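Local coordinates for extracellular solute-binding protein (Bordetella parapertussis, PDB 3PU5) that probably binds a small solute, perhaps a polyamine, outside the cytoplasm and hands it to a membrane transporter, at residues Val200-Gly205 with Gly226-Val231. Residues are numbered along the deposited sequence; the frame is centred on the assembly and turned at random.
Sequences VLLTSG and GMVKWV
Leu-202 and Thr-203, neighbours on the last turn of helix 197-204, meet a single methyl group of Val-228, a compact example of a helix end resting on the loop that leads into a strand. Leu-202 comes first along the helix, and its part in the contact falls to the base of the side chain: CB lies 3.7 Å from CG1 of Val-228. The same side chain also touches Phe-146 and Ala-116, so the buried leucine spans from the valine to strands 145-148 and 111-117.

At Thr-203 the two branches divide the work. With chi1 at 61°, OG1 is turned back to the carbonyl O of Val-199, one turn earlier, which accepts its hydrogen bond, while CG2, anti to the carbonyl carbon, stands 4.0 Å from the same CG1 of Val-228. That methyl is brought to both helix residues by a chi1 of -62° at Val-228, which sets it, too, anti to the carbonyl carbon. At the more open margin, the selenium of selenomethionine Met-227 only grazes the helix, SE lying 4.5 Å from the carbonyl O of Thr-203. Gly-205, with a positive phi of 90°, is the first residue to leave helical geometry.

In this protein of the periplasmic-binding-protein class, the contact joins two elements that both touch strand 111-117. Strand 229-231 pairs antiparallel with that strand, and Arg-118, just beyond it, donates to the carbonyl O of Leu-202. Ala-220 of helix 214-223 also packs on Val-228, so the valine touches both that helix and helix 197-204.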
ATOM      1  N   VAL A 200      -9.026  -9.740  13.162  1.00 10.46           N
ATOM      2  CA  VAL A 200      -9.476  -9.998  14.535  1.00 11.88           C
ATOM      3  C   VAL A 200     -10.993  -9.855  14.677  1.00 12.72           C
ATOM      4  O   VAL A 200     -11.658 -10.721  15.256  1.00 12.75           O
ATOM      5  CB  VAL A 200      -8.792  -9.054  15.531  1.00 11.51           C
ATOM      6  CG1 VAL A 200      -9.476  -9.128  16.894  1.00 13.69           C
ATOM      7  CG2 VAL A 200      -7.309  -9.400  15.650  1.00 16.25           C
ATOM      8  N   LEU A 201     -11.543  -8.764  14.154  1.00 11.33           N
ATOM      9  CA  LEU A 201     -12.988  -8.543  14.226  1.00 11.10           C
ATOM     10  C   LEU A 201     -13.745  -9.684  13.544  1.00 11.65           C
ATOM     11  O   LEU A 201     -14.741 -10.183  14.076  1.00 11.90           O
ATOM     12  CB  LEU A 201     -13.366  -7.195  13.604  1.00 10.75           C
ATOM     13  CG  LEU A 201     -12.893  -5.942  14.348  1.00 12.14           C
ATOM     14  CD1 LEU A 201     -13.049  -4.682  13.483  1.00  9.87           C
ATOM     15  CD2 LEU A 201     -13.625  -5.794  15.669  1.00 14.93           C
ATOM     16  N   LEU A 202     -13.269 -10.096  12.372  1.00  9.46           N
ATOM     17  CA  LEU A 202     -13.899 -11.189  11.631  1.00 12.73           C
ATOM     18  C   LEU A 202     -13.758 -12.531  12.348  1.00 11.80           C
ATOM     19  O   LEU A 202     -14.742 -13.250  12.499  1.00 12.42           O
ATOM     20  CB  LEU A 202     -13.336 -11.298  10.204  1.00 10.54           C
ATOM     21  CG  LEU A 202     -13.731 -10.139   9.283  1.00 11.12           C
ATOM     22  CD1 LEU A 202     -12.974 -10.213   7.968  1.00  9.90           C
ATOM     23  CD2 LEU A 202     -15.244 -10.088   9.052  1.00 10.05           C
ATOM     24  N   THR A 203     -12.539 -12.857  12.779  1.00 12.63           N
ATOM     25  CA  THR A 203     -12.267 -14.168  13.391  1.00 15.40           C
ATOM     26  C   THR A 203     -12.830 -14.326  14.804  1.00 15.65           C
ATOM     27  O   THR A 203     -13.080 -15.443  15.256  1.00 16.53           O
ATOM     28  CB  THR A 203     -10.763 -14.512  13.408  1.00 13.21           C
ATOM     29  OG1 THR A 203     -10.054 -13.541  14.181  1.00 13.72           O
ATOM     30  CG2 THR A 203     -10.201 -14.548  12.001  1.00 12.79           C
ATOM     31  N   SER A 204     -13.040 -13.207  15.491  1.00 13.71           N
ATOM     32  CA  SER A 204     -13.627 -13.224  16.822  1.00 12.41           C
ATOM     33  C   SER A 204     -15.120 -13.459  16.729  1.00 16.78           C
ATOM     34  O   SER A 204     -15.761 -13.836  17.710  1.00 16.68           O
ATOM     35  CB  SER A 204     -13.368 -11.900  17.542  1.00 14.86           C
ATOM     36  OG  SER A 204     -14.123 -10.838  16.977  1.00 14.50           O
ATOM     37  N   GLY A 205     -15.665 -13.224  15.538  1.00 16.94           N
ATOM     38  CA  GLY A 205     -17.094 -13.301  15.313  1.00 16.32           C
ATOM     39  C   GLY A 205     -17.813 -11.985  15.549  1.00 16.60           C
ATOM     40  O   GLY A 205     -19.011 -11.886  15.297  1.00 19.42           O
ATOM     41  N   GLY A 226     -10.471 -21.265   5.758  1.00 19.52           N
ATOM     42  CA  GLY A 226     -11.537 -20.617   5.009  1.00 18.05           C
ATOM     43  C   GLY A 226     -12.582 -19.848   5.799  1.00 17.87           C
ATOM     44  O   GLY A 226     -13.601 -19.445   5.241  1.00 18.99           O
HETATM   45  N   MSE A 227     -12.344 -19.617   7.088  1.00 16.62           N
HETATM   46  CA  MSE A 227     -13.355 -18.964   7.924  1.00 17.81           C
HETATM   47  C   MSE A 227     -13.564 -17.495   7.525  1.00 16.15           C
HETATM   48  O   MSE A 227     -14.640 -16.916   7.738  1.00 12.52           O
HETATM   49  CB  MSE A 227     -12.956 -19.065   9.394  1.00 17.99           C
HETATM   50  CG  MSE A 227     -14.097 -18.980  10.384  1.00 25.35           C
HETATM   51 SE   MSE A 227     -13.390 -18.733  12.205  1.00 48.08          SE
HETATM   52  CE  MSE A 227     -12.058 -20.120  12.241  1.00 21.06           C
ATOM     53  N   VAL A 228     -12.523 -16.891   6.958  1.00 13.51           N
ATOM     54  CA  VAL A 228     -12.639 -15.541   6.417  1.00 12.80           C
ATOM     55  C   VAL A 228     -12.192 -15.548   4.963  1.00 15.51           C
ATOM     56  O   VAL A 228     -11.380 -16.386   4.564  1.00 14.28           O
ATOM     57  CB  VAL A 228     -11.795 -14.521   7.204  1.00 11.75           C
ATOM     58  CG1 VAL A 228     -12.274 -14.438   8.636  1.00 13.92           C
ATOM     59  CG2 VAL A 228     -10.320 -14.893   7.142  1.00 14.64           C
ATOM     60  N   LYS A 229     -12.743 -14.633   4.171  1.00 12.00           N
ATOM     61  CA  LYS A 229     -12.372 -14.532   2.772  1.00 12.55           C
ATOM     62  C   LYS A 229     -12.278 -13.067   2.377  1.00 13.16           C
ATOM     63  O   LYS A 229     -12.792 -12.186   3.083  1.00 11.52           O
ATOM     64  CB  LYS A 229     -13.374 -15.271   1.880  1.00 14.76           C
ATOM     65  CG  LYS A 229     -13.193 -16.782   1.879  1.00 19.60           C
ATOM     66  CD  LYS A 229     -13.826 -17.405   0.648  1.00 26.37           C
ATOM     67  CE  LYS A 229     -13.506 -18.890   0.543  1.00 34.51           C
ATOM     68  NZ  LYS A 229     -13.967 -19.657   1.734  1.00 34.26           N
ATOM     69  N   TRP A 230     -11.615 -12.820   1.251  1.00 11.28           N
ATOM     70  CA  TRP A 230     -11.363 -11.468   0.764  1.00 10.52           C
ATOM     71  C   TRP A 230     -11.986 -11.309  -0.608  1.00 10.84           C
ATOM     72  O   TRP A 230     -11.898 -12.214  -1.443  1.00 11.78           O
ATOM     73  CB  TRP A 230      -9.859 -11.219   0.666  1.00  8.76           C
ATOM     74  CG  TRP A 230      -9.471  -9.800   0.341  1.00 10.52           C
ATOM     75  CD1 TRP A 230      -9.425  -8.745   1.200  1.00  9.34           C
ATOM     76  CD2 TRP A 230      -9.051  -9.294  -0.937  1.00 10.90           C
ATOM     77  NE1 TRP A 230      -9.004  -7.612   0.544  1.00  8.82           N
ATOM     78  CE2 TRP A 230      -8.770  -7.922  -0.772  1.00 10.74           C
ATOM     79  CE3 TRP A 230      -8.890  -9.869  -2.206  1.00  9.95           C
ATOM     80  CZ2 TRP A 230      -8.334  -7.112  -1.829  1.00  9.30           C
ATOM     81  CZ3 TRP A 230      -8.458  -9.062  -3.256  1.00 12.12           C
ATOM     82  CH2 TRP A 230      -8.186  -7.695  -3.057  1.00  9.73           C
ATOM     83  N   VAL A 231     -12.608 -10.159  -0.834  1.00 10.92           N
ATOM     84  CA  VAL A 231     -13.216  -9.846  -2.119  1.00 10.53           C
ATOM     85  C   VAL A 231     -12.366  -8.852  -2.890  1.00 10.49           C
ATOM     86  O   VAL A 231     -11.997  -7.802  -2.377  1.00  9.08           O
ATOM     87  CB  VAL A 231     -14.633  -9.254  -1.968  1.00 10.89           C
ATOM     88  CG1 VAL A 231     -15.215  -8.936  -3.335  1.00 11.80           C
ATOM     89  CG2 VAL A 231     -15.546 -10.230  -1.223  1.00 11.17           C
TER